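Local coordinates for LP1413 - SCCmec type IV-encoded DNA binding protein (Staphylococcus aureus, PDB 6BTC) that binds single-stranded DNA and is encoded by staphylococcal cassette chromosome elements, at residues A54-Y59 and L63-V68; Y12-A17 and K35-V40; F28-L33 and R47-R52. One frame throughout, in Å; residues are numbered along the deposited sequence.

Interaction 1 (A54-Y59 and L63-V68); sequences AYWIKY and LPFKIV
Ile57 and Leu63 mark the closest approach of the two backbones, their CA atoms 7.0 Å apart, where the last turns of helix 43-59 give way to a short loop that runs through Leu63 into strand 65-71. The loop turns at Pro64, the centre of an inverse gamma turn, and the pieces on either side of that proline, Leu63 and Phe65, both direct their CB atoms at the helix. What meets there is wholly apolar. Leu63 sets its CD1 methyl over one face of the Trp56 indole, 3.5 Å from the centroid of the six-membered ring and 13° off its normal, a CH-pi contact; its CD2 branch also touches the indole, 3.8 Å from Trp56 CZ2. The indole is in place for this because CG of Trp56 stands anti to the backbone N (chi1 169°). The topology of the chain, three helices and a three-stranded antiparallel sheet in the order 27-28, 74-79, 65-71, is that of a winged-helix fold, and this contact joins the third helix, 43-59, to an outermost strand, 65-71. Deeper in, CD1 of the extended Ile57 makes an off-centre CH-pi contact with the Phe65 ring, 3.8 Å from Phe65 CG. Ile57 CG1 lies 3.8 Å from Phe65 CB, and the two side chains meet at about a right angle. Phe65 also reaches the indole, its CE2 3.8 Å from Trp56 CH2, with the two ring planes obliquely inclined at 58°. Tyr12 and Ile16 of helix 6-21 touch Trp56, and Phe20 of that helix meets the Phe65 ring edge-to-face.

Interaction 2 (Y12-A17 and K35-V40); sequences YNFIIA and KKYNVV
Phe14 and Tyr37 both carry CG anti to the backbone N, with chi1 at 166° and -168°, and these two like torsions bring the rings together, Phe14 from its helix and Tyr37 from the loop. The side chains then slide past one another in opposite senses, so that the outer part of each lies against the inner part of the other. Tyr37 CD1 sits over one face of the phenyl ring, 3.5 Å from Phe14 CD2, while Tyr37 CE1 comes to 3.8 Å from Phe14 CB. In return, the far side of the phenyl ring reaches the loop backbone: Phe14 CE2 is 3.8 Å from Tyr37 N, and Phe14 CZ is 3.8 Å from Lys36 O. The ring centroids are 5.2 Å apart and the planes are tilted by 39°, which makes this an oblique aromatic pair. Lys36 adds only its root, CB lying 4.2 Å from Phe14 CZ; beyond CG the extended chain carries its amine away from the phenyl ring. Van der Waals contact between one helix residue and two consecutive loop residues thus makes up the whole interface, a small one near the protein surface. Tyr37 also leans on Lys10 and Leu11, one turn earlier on the same helix, and Lys36 touches Lys18, one turn later. In this way the irregular connection between helices 30-34 and 43-59 is laid along helix 6-21, while on that helix Ile15 faces Leu33 of helix 30-34 and Phe53 of helix 43-59.

Interaction 3 (F28-L33 and R47-R52); sequences FTYGEL and REVGRR
Tyr30 and Gly50 form a close ring-on-backbone contact between helix 30-34 and helix 43-59, near the centre of the folded chain; in a winged-helix fold these are the second and third helices. Their CA atoms are 6.5 Å apart: Gly50 has no side chain, and the Tyr30 ring lies close against its backbone. Gly50 CA stands over one face of the ring, 3.5 Å from the centroid and 16° off the normal, and serves as the CH-pi partner. The ring is swung across to it by an N-CA-CB-CG torsion close to trans (chi1 168°). At its far end the phenol lies beside Val49, with OH 3.6 Å from Val49 CB, and the two side chains meet at about a right angle. The hydroxyl is also 3.3 Å from Gly50 N, but the angle is too poor for a hydrogen bond. It makes a weak hydrogen bond to Gln46 O, one turn back along the same helix. The start of helix 30-34 is fixed separately by a capping box: Thr29, the N-cap, accepts from Glu32 N through OG1 at 3.2 Å, and Thr29 N donates to Glu32 OE1, also at 3.2 Å. The second of these bonds meets the carboxylate well above its plane, 65° out. The other carboxylate oxygen, OE2, forms a salt bridge with Lys71 of strand 65-71, which ties the cap to the sheet. Just before the cap, Phe28 pairs through its backbone with Tyr77 of strand 74-79. From helix 6-21, Leu11 packs on both Tyr30 and Val49, and Ile15 packs on Tyr30, so the junction of the two helices rests against helix 6-21.

Overall arrangement
From the N terminus, helix 6-21 supplies 12-17, and interaction 2 closes its loop when the chain returns at 35-40. Interaction 3 opens at 28-33, inside that loop, and closes at 47-52, beyond it, so the two cross and interlock the three helices. Interaction 1 follows in series, closing the short loop between helix 43-59 and strand 65-71. Tyr12 meets both Val49 and Arg52, the latter through a cation-pi contact, while Phe14 reaches the Leu33 carbonyl, which joins interactions 2 and 3. Phe28 and Phe65 touch between interactions 3 and 1, whose centres lie about 12 Å apart, carrying the helical packing over to the sheet.

Interaction 1 (A54-Y59 and L63-V68)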
loop_
_atom_site.group_PDB
_atom_site.type_symbol
_atom_site.label_atom_id
_atom_site.label_comp_id
_atom_site.label_asym_id
_atom_site.label_seq_id
_atom_site.Cartn_x
_atom_site.Cartn_y
_atom_site.Cartn_z
ATOM N N ALA A 54 4.929 1.778 -2.683
ATOM C CA ALA A 54 4.998 3.190 -3.017
ATOM C C ALA A 54 5.161 3.417 -4.515
ATOM O O ALA A 54 4.715 4.448 -5.031
ATOM C CB ALA A 54 6.149 3.835 -2.254
ATOM N N TYR A 55 5.782 2.474 -5.231
ATOM C CA TYR A 55 6.010 2.642 -6.659
ATOM C C TYR A 55 4.904 2.008 -7.488
ATOM O O TYR A 55 4.572 2.516 -8.569
ATOM C CB TYR A 55 7.398 2.084 -7.034
ATOM C CG TYR A 55 8.505 3.079 -6.696
ATOM C CD1 TYR A 55 8.949 3.241 -5.393
ATOM C CD2 TYR A 55 9.058 3.896 -7.674
ATOM C CE1 TYR A 55 9.920 4.171 -5.074
ATOM C CE2 TYR A 55 10.035 4.835 -7.363
ATOM C CZ TYR A 55 10.460 4.969 -6.062
ATOM O OH TYR A 55 11.434 5.895 -5.739
ATOM N N TRP A 56 4.300 0.934 -6.988
ATOM C CA TRP A 56 3.092 0.404 -7.607
ATOM C C TRP A 56 2.016 1.474 -7.689
ATOM O O TRP A 56 1.373 1.660 -8.729
ATOM C CB TRP A 56 2.585 -0.777 -6.792
ATOM C CG TRP A 56 1.241 -1.243 -7.178
ATOM C CD1 TRP A 56 0.916 -1.994 -8.264
ATOM C CD2 TRP A 56 0.017 -0.998 -6.476
ATOM N NE1 TRP A 56 -0.435 -2.237 -8.286
ATOM C CE2 TRP A 56 -1.009 -1.637 -7.194
ATOM C CE3 TRP A 56 -0.309 -0.307 -5.306
ATOM C CZ2 TRP A 56 -2.337 -1.608 -6.779
ATOM C CZ3 TRP A 56 -1.623 -0.284 -4.898
ATOM C CH2 TRP A 56 -2.620 -0.922 -5.632
ATOM N N ILE A 57 1.820 2.195 -6.592
ATOM C CA ILE A 57 0.696 3.108 -6.478
ATOM C C ILE A 57 0.971 4.371 -7.276
ATOM O O ILE A 57 0.049 4.984 -7.821
ATOM C CB ILE A 57 0.438 3.387 -4.982
ATOM C CG1 ILE A 57 -0.991 3.875 -4.733
ATOM C CG2 ILE A 57 1.451 4.363 -4.430
ATOM C CD1 ILE A 57 -1.382 3.861 -3.246
ATOM N N LYS A 58 2.234 4.755 -7.394
ATOM C CA LYS A 58 2.591 6.009 -8.031
ATOM C C LYS A 58 2.765 5.905 -9.542
ATOM O O LYS A 58 2.745 6.940 -10.214
ATOM C CB LYS A 58 3.884 6.546 -7.420
ATOM C CG LYS A 58 4.325 7.877 -7.997
ATOM C CD LYS A 58 5.532 8.414 -7.256
ATOM C CE LYS A 58 5.983 9.744 -7.840
ATOM N NZ LYS A 58 7.139 10.322 -7.095
ATOM N N TYR A 59 2.928 4.697 -10.096
ATOM C CA TYR A 59 3.268 4.536 -11.505
ATOM C C TYR A 59 2.389 3.532 -12.221
ATOM O O TYR A 59 2.564 3.333 -13.426
ATOM C CB TYR A 59 4.741 4.118 -11.662
ATOM C CG TYR A 59 5.710 5.207 -11.271
ATOM C CD1 TYR A 59 5.813 6.364 -12.027
ATOM C CD2 TYR A 59 6.513 5.085 -10.152
ATOM C CE1 TYR A 59 6.696 7.381 -11.681
ATOM C CE2 TYR A 59 7.399 6.100 -9.789
ATOM C CZ TYR A 59 7.483 7.244 -10.571
ATOM O OH TYR A 59 8.346 8.256 -10.233
ATOM N N LEU A 63 -5.275 3.486 -11.068
ATOM C CA LEU A 63 -5.564 3.049 -9.709
ATOM C C LEU A 63 -6.380 4.110 -8.975
ATOM O O LEU A 63 -6.184 5.306 -9.185
ATOM C CB LEU A 63 -4.278 2.787 -8.930
ATOM C CG LEU A 63 -3.392 1.627 -9.392
ATOM C CD1 LEU A 63 -2.212 1.501 -8.445
ATOM C CD2 LEU A 63 -4.167 0.334 -9.456
ATOM N N PRO A 64 -7.280 3.700 -8.091
ATOM C CA PRO A 64 -8.148 4.664 -7.401
ATOM C C PRO A 64 -7.485 5.265 -6.165
ATOM O O PRO A 64 -8.031 5.215 -5.059
ATOM C CB PRO A 64 -9.358 3.803 -7.038
ATOM C CG PRO A 64 -8.772 2.467 -6.761
ATOM C CD PRO A 64 -7.619 2.310 -7.730
ATOM N N PHE A 65 -6.308 5.853 -6.362
ATOM C CA PHE A 65 -5.540 6.442 -5.276
ATOM C C PHE A 65 -4.840 7.687 -5.787
ATOM O O PHE A 65 -4.528 7.793 -6.967
ATOM C CB PHE A 65 -4.466 5.490 -4.713
ATOM C CG PHE A 65 -4.977 4.126 -4.343
ATOM C CD1 PHE A 65 -5.650 3.920 -3.162
ATOM C CD2 PHE A 65 -4.738 3.044 -5.161
ATOM C CE1 PHE A 65 -6.105 2.647 -2.805
ATOM C CE2 PHE A 65 -5.185 1.773 -4.816
ATOM C CZ PHE A 65 -5.873 1.581 -3.628
ATOM N N LYS A 66 -4.572 8.617 -4.883
ATOM C CA LYS A 66 -3.676 9.713 -5.183
ATOM C C LYS A 66 -2.952 10.116 -3.909
ATOM O O LYS A 66 -3.360 9.768 -2.797
ATOM C CB LYS A 66 -4.428 10.904 -5.783
ATOM C CG LYS A 66 -5.318 11.640 -4.816
ATOM C CD LYS A 66 -6.192 12.656 -5.546
ATOM C CE LYS A 66 -7.127 13.400 -4.591
ATOM N NZ LYS A 66 -8.062 14.317 -5.328
ATOM N N ILE A 67 -1.869 10.859 -4.090
ATOM C CA ILE A 67 -1.078 11.383 -2.987
ATOM C C ILE A 67 -1.626 12.751 -2.623
ATOM O O ILE A 67 -1.861 13.586 -3.506
ATOM C CB ILE A 67 0.409 11.471 -3.381
ATOM C CG1 ILE A 67 0.940 10.090 -3.758
ATOM C CG2 ILE A 67 1.231 12.073 -2.254
ATOM C CD1 ILE A 67 2.354 10.111 -4.314
ATOM N N VAL A 68 -1.820 12.997 -1.326
ATOM C CA VAL A 68 -2.449 14.231 -0.865
ATOM C C VAL A 68 -1.566 15.037 0.070
ATOM O O VAL A 68 -1.895 16.197 0.356
ATOM C CB VAL A 68 -3.814 13.959 -0.188
ATOM C CG1 VAL A 68 -4.804 13.457 -1.206
ATOM C CG2 VAL A 68 -3.683 12.964 0.942
#

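Interaction 2 (Y12-A17 and K35-V40)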
loop_
_atom_site.group_PDB
_atom_site.type_symbol
_atom_site.label_atom_id
_atom_site.label_comp_id
_atom_site.label_asym_id
_atom_site.label_seq_id
_atom_site.Cartn_x
_atom_site.Cartn_y
_atom_site.Cartn_z
ATOM N N TYR A 12 2.803 -8.130 0.631
ATOM C CA TYR A 12 2.439 -7.236 -0.465
ATOM C C TYR A 12 1.022 -7.515 -0.960
ATOM O O TYR A 12 0.220 -6.590 -1.132
ATOM C CB TYR A 12 3.450 -7.368 -1.609
ATOM C CG TYR A 12 3.019 -6.690 -2.898
ATOM C CD1 TYR A 12 3.315 -5.355 -3.144
ATOM C CD2 TYR A 12 2.315 -7.394 -3.863
ATOM C CE1 TYR A 12 2.919 -4.740 -4.326
ATOM C CE2 TYR A 12 1.909 -6.794 -5.042
ATOM C CZ TYR A 12 2.211 -5.469 -5.270
ATOM O OH TYR A 12 1.792 -4.888 -6.456
ATOM N N ASN A 13 0.698 -8.784 -1.221
ATOM C CA ASN A 13 -0.665 -9.117 -1.626
ATOM C C ASN A 13 -1.682 -8.565 -0.632
ATOM O O ASN A 13 -2.772 -8.130 -1.023
ATOM C CB ASN A 13 -0.839 -10.629 -1.759
ATOM C CG ASN A 13 0.076 -11.248 -2.811
ATOM O OD1 ASN A 13 0.462 -10.606 -3.786
ATOM N ND2 ASN A 13 0.416 -12.520 -2.612
ATOM N N PHE A 14 -1.340 -8.568 0.659
ATOM C CA PHE A 14 -2.263 -8.067 1.673
ATOM C C PHE A 14 -2.380 -6.554 1.598
ATOM O O PHE A 14 -3.484 -6.004 1.663
ATOM C CB PHE A 14 -1.805 -8.479 3.080
ATOM C CG PHE A 14 -2.503 -7.719 4.184
ATOM C CD1 PHE A 14 -3.802 -8.036 4.549
ATOM C CD2 PHE A 14 -1.872 -6.681 4.835
ATOM C CE1 PHE A 14 -4.451 -7.325 5.551
ATOM C CE2 PHE A 14 -2.521 -5.966 5.841
ATOM C CZ PHE A 14 -3.811 -6.297 6.195
ATOM N N ILE A 15 -1.244 -5.864 1.521
ATOM C CA ILE A 15 -1.255 -4.409 1.480
ATOM C C ILE A 15 -2.083 -3.925 0.300
ATOM O O ILE A 15 -2.886 -2.994 0.426
ATOM C CB ILE A 15 0.186 -3.876 1.421
ATOM C CG1 ILE A 15 0.943 -4.222 2.703
ATOM C CG2 ILE A 15 0.206 -2.364 1.167
ATOM C CD1 ILE A 15 0.537 -3.427 3.927
ATOM N N ILE A 16 -1.911 -4.560 -0.859
ATOM C CA ILE A 16 -2.647 -4.174 -2.058
ATOM C C ILE A 16 -4.143 -4.296 -1.810
ATOM O O ILE A 16 -4.906 -3.347 -2.016
ATOM C CB ILE A 16 -2.209 -5.040 -3.256
ATOM C CG1 ILE A 16 -0.746 -4.773 -3.625
ATOM C CG2 ILE A 16 -3.118 -4.818 -4.458
ATOM C CD1 ILE A 16 -0.437 -3.331 -4.007
ATOM N N ALA A 17 -4.581 -5.482 -1.394
ATOM C CA ALA A 17 -5.996 -5.718 -1.135
ATOM C C ALA A 17 -6.529 -4.734 -0.101
ATOM O O ALA A 17 -7.580 -4.117 -0.296
ATOM C CB ALA A 17 -6.194 -7.158 -0.671
ATOM N N LYS A 35 0.432 -2.286 9.860
ATOM C CA LYS A 35 0.193 -2.654 11.247
ATOM C C LYS A 35 -1.044 -3.516 11.423
ATOM O O LYS A 35 -1.225 -4.093 12.497
ATOM C CB LYS A 35 0.081 -1.394 12.100
ATOM C CG LYS A 35 1.400 -0.643 12.216
ATOM C CD LYS A 35 1.287 0.575 13.113
ATOM C CE LYS A 35 2.572 1.385 13.092
ATOM N NZ LYS A 35 2.598 2.410 14.174
ATOM N N LYS A 36 -1.884 -3.629 10.404
ATOM C CA LYS A 36 -3.036 -4.517 10.451
ATOM C C LYS A 36 -2.714 -5.919 9.961
ATOM O O LYS A 36 -3.589 -6.793 9.997
ATOM C CB LYS A 36 -4.176 -3.908 9.629
ATOM C CG LYS A 36 -4.538 -2.518 10.125
ATOM C CD LYS A 36 -5.766 -1.949 9.449
ATOM C CE LYS A 36 -6.117 -0.591 10.048
ATOM N NZ LYS A 36 -7.449 -0.123 9.588
ATOM N N TYR A 37 -1.488 -6.153 9.504
ATOM C CA TYR A 37 -1.092 -7.480 9.055
ATOM C C TYR A 37 -0.891 -8.380 10.269
ATOM O O TYR A 37 -0.223 -7.992 11.234
ATOM C CB TYR A 37 0.194 -7.384 8.242
ATOM C CG TYR A 37 0.566 -8.623 7.469
ATOM C CD1 TYR A 37 -0.335 -9.225 6.615
ATOM C CD2 TYR A 37 1.841 -9.164 7.562
ATOM C CE1 TYR A 37 0.009 -10.350 5.893
ATOM C CE2 TYR A 37 2.198 -10.286 6.835
ATOM C CZ TYR A 37 1.278 -10.870 6.010
ATOM O OH TYR A 37 1.628 -11.979 5.292
ATOM N N ASN A 38 -1.472 -9.583 10.225
ATOM C CA ASN A 38 -1.488 -10.438 11.410
ATOM C C ASN A 38 -0.165 -11.162 11.623
ATOM O O ASN A 38 0.187 -11.472 12.763
ATOM C CB ASN A 38 -2.620 -11.459 11.306
ATOM C CG ASN A 38 -3.992 -10.828 11.486
ATOM O OD1 ASN A 38 -4.144 -9.832 12.190
ATOM N ND2 ASN A 38 -4.998 -11.410 10.846
ATOM N N VAL A 39 0.566 -11.427 10.568
ATOM C CA VAL A 39 1.803 -12.190 10.647
ATOM C C VAL A 39 2.950 -11.254 10.994
ATOM O O VAL A 39 2.988 -10.087 10.590
ATOM C CB VAL A 39 2.055 -12.942 9.323
ATOM C CG1 VAL A 39 3.484 -13.457 9.244
ATOM C CG2 VAL A 39 1.069 -14.087 9.170
ATOM N N VAL A 40 3.890 -11.776 11.765
ATOM C CA VAL A 40 5.122 -11.063 12.071
ATOM C C VAL A 40 6.045 -11.154 10.867
ATOM O O VAL A 40 6.103 -12.185 10.186
ATOM C CB VAL A 40 5.787 -11.654 13.332
ATOM C CG1 VAL A 40 7.159 -11.024 13.586
ATOM C CG2 VAL A 40 4.881 -11.480 14.548
#

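Interaction 3 (F28-L33 and R47-R52)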
loop_
_atom_site.group_PDB
_atom_site.type_symbol
_atom_site.label_atom_id
_atom_site.label_comp_id
_atom_site.label_asym_id
_atom_site.label_seq_id
_atom_site.Cartn_x
_atom_site.Cartn_y
_atom_site.Cartn_z
ATOM N N PHE A 28 -4.705 7.373 4.170
ATOM C CA PHE A 28 -3.951 6.311 4.823
ATOM C C PHE A 28 -2.488 6.377 4.400
ATOM O O PHE A 28 -2.142 6.941 3.353
ATOM C CB PHE A 28 -4.533 4.938 4.494
ATOM C CG PHE A 28 -4.460 4.585 3.033
ATOM C CD1 PHE A 28 -5.455 4.992 2.163
ATOM C CD2 PHE A 28 -3.395 3.854 2.532
ATOM C CE1 PHE A 28 -5.402 4.678 0.819
ATOM C CE2 PHE A 28 -3.328 3.540 1.188
ATOM C CZ PHE A 28 -4.331 3.951 0.328
ATOM N N THR A 29 -1.637 5.796 5.242
ATOM C CA THR A 29 -0.227 5.561 4.955
ATOM C C THR A 29 0.054 4.067 4.860
ATOM O O THR A 29 -0.752 3.217 5.262
ATOM C CB THR A 29 0.679 6.144 6.038
ATOM O OG1 THR A 29 0.563 5.350 7.228
ATOM C CG2 THR A 29 0.322 7.580 6.338
ATOM N N TYR A 30 1.234 3.753 4.329
ATOM C CA TYR A 30 1.659 2.360 4.255
ATOM C C TYR A 30 1.725 1.730 5.644
ATOM O O TYR A 30 1.288 0.589 5.837
ATOM C CB TYR A 30 3.019 2.261 3.566
ATOM C CG TYR A 30 3.646 0.899 3.710
ATOM C CD1 TYR A 30 3.144 -0.182 3.008
ATOM C CD2 TYR A 30 4.722 0.691 4.564
ATOM C CE1 TYR A 30 3.697 -1.432 3.132
ATOM C CE2 TYR A 30 5.289 -0.562 4.700
ATOM C CZ TYR A 30 4.771 -1.617 3.983
ATOM O OH TYR A 30 5.315 -2.865 4.105
ATOM N N GLY A 31 2.285 2.452 6.619
ATOM C CA GLY A 31 2.440 1.901 7.951
ATOM C C GLY A 31 1.120 1.619 8.641
ATOM O O GLY A 31 1.018 0.680 9.430
ATOM N N GLU A 32 0.092 2.423 8.360
ATOM C CA GLU A 32 -1.221 2.145 8.929
ATOM C C GLU A 32 -1.775 0.832 8.400
ATOM O O GLU A 32 -2.356 0.046 9.157
ATOM C CB GLU A 32 -2.172 3.299 8.639
ATOM C CG GLU A 32 -1.836 4.537 9.454
ATOM C CD GLU A 32 -2.602 5.762 9.014
ATOM O OE1 GLU A 32 -3.336 5.683 8.000
ATOM O OE2 GLU A 32 -2.466 6.802 9.691
ATOM N N LEU A 33 -1.583 0.561 7.108
ATOM C CA LEU A 33 -2.048 -0.703 6.552
ATOM C C LEU A 33 -1.180 -1.855 7.025
ATOM O O LEU A 33 -1.677 -2.959 7.266
ATOM C CB LEU A 33 -2.047 -0.647 5.028
ATOM C CG LEU A 33 -2.831 0.475 4.350
ATOM C CD1 LEU A 33 -2.727 0.324 2.848
ATOM C CD2 LEU A 33 -4.274 0.451 4.789
ATOM N N ARG A 47 10.191 -2.983 4.885
ATOM C CA ARG A 47 10.650 -1.861 4.075
ATOM C C ARG A 47 10.685 -2.216 2.593
ATOM O O ARG A 47 10.351 -1.382 1.745
ATOM C CB ARG A 47 12.017 -1.403 4.564
ATOM C CG ARG A 47 11.946 -0.735 5.926
ATOM C CD ARG A 47 13.317 -0.537 6.550
ATOM N NE ARG A 47 13.226 0.212 7.801
ATOM C CZ ARG A 47 14.194 0.281 8.709
ATOM N NH1 ARG A 47 15.340 -0.362 8.519
ATOM N NH2 ARG A 47 14.011 0.989 9.817
ATOM N N GLU A 48 11.073 -3.443 2.251
ATOM C CA GLU A 48 11.026 -3.847 0.848
ATOM C C GLU A 48 9.606 -3.736 0.297
ATOM O O GLU A 48 9.393 -3.223 -0.806
ATOM C CB GLU A 48 11.558 -5.274 0.684
ATOM C CG GLU A 48 11.438 -5.838 -0.742
ATOM C CD GLU A 48 12.139 -4.976 -1.792
ATOM O OE1 GLU A 48 12.998 -4.153 -1.408
ATOM O OE2 GLU A 48 11.829 -5.122 -2.999
ATOM N N VAL A 49 8.615 -4.227 1.048
ATOM C CA VAL A 49 7.236 -4.161 0.578
ATOM C C VAL A 49 6.763 -2.717 0.525
ATOM O O VAL A 49 6.047 -2.322 -0.399
ATOM C CB VAL A 49 6.315 -5.021 1.462
ATOM C CG1 VAL A 49 4.847 -4.817 1.062
ATOM C CG2 VAL A 49 6.696 -6.490 1.341
ATOM N N GLY A 50 7.145 -1.912 1.516
ATOM C CA GLY A 50 6.792 -0.505 1.492
ATOM C C GLY A 50 7.196 0.166 0.200
ATOM O O GLY A 50 6.416 0.902 -0.409
ATOM N N ARG A 51 8.423 -0.099 -0.253
ATOM C CA ARG A 51 8.915 0.558 -1.456
ATOM C C ARG A 51 8.260 -0.020 -2.705
ATOM O O ARG A 51 7.895 0.725 -3.621
ATOM C CB ARG A 51 10.437 0.451 -1.524
ATOM C CG ARG A 51 11.167 1.374 -0.530
ATOM C CD ARG A 51 12.694 1.330 -0.696
ATOM N NE ARG A 51 13.328 0.268 0.090
ATOM C CZ ARG A 51 13.916 0.437 1.277
ATOM N NH1 ARG A 51 13.978 1.636 1.851
ATOM N NH2 ARG A 51 14.453 -0.606 1.898
ATOM N N ARG A 52 8.070 -1.337 -2.761
ATOM C CA ARG A 52 7.349 -1.891 -3.899
ATOM C C ARG A 52 5.921 -1.353 -3.954
ATOM O O ARG A 52 5.334 -1.242 -5.039
ATOM C CB ARG A 52 7.351 -3.418 -3.839
ATOM C CG ARG A 52 6.641 -4.068 -5.023
ATOM C CD ARG A 52 6.466 -5.560 -4.859
ATOM N NE ARG A 52 5.734 -6.102 -5.993
ATOM C CZ ARG A 52 5.330 -7.361 -6.099
ATOM N NH1 ARG A 52 5.595 -8.231 -5.129
ATOM N NH2 ARG A 52 4.670 -7.754 -7.183
#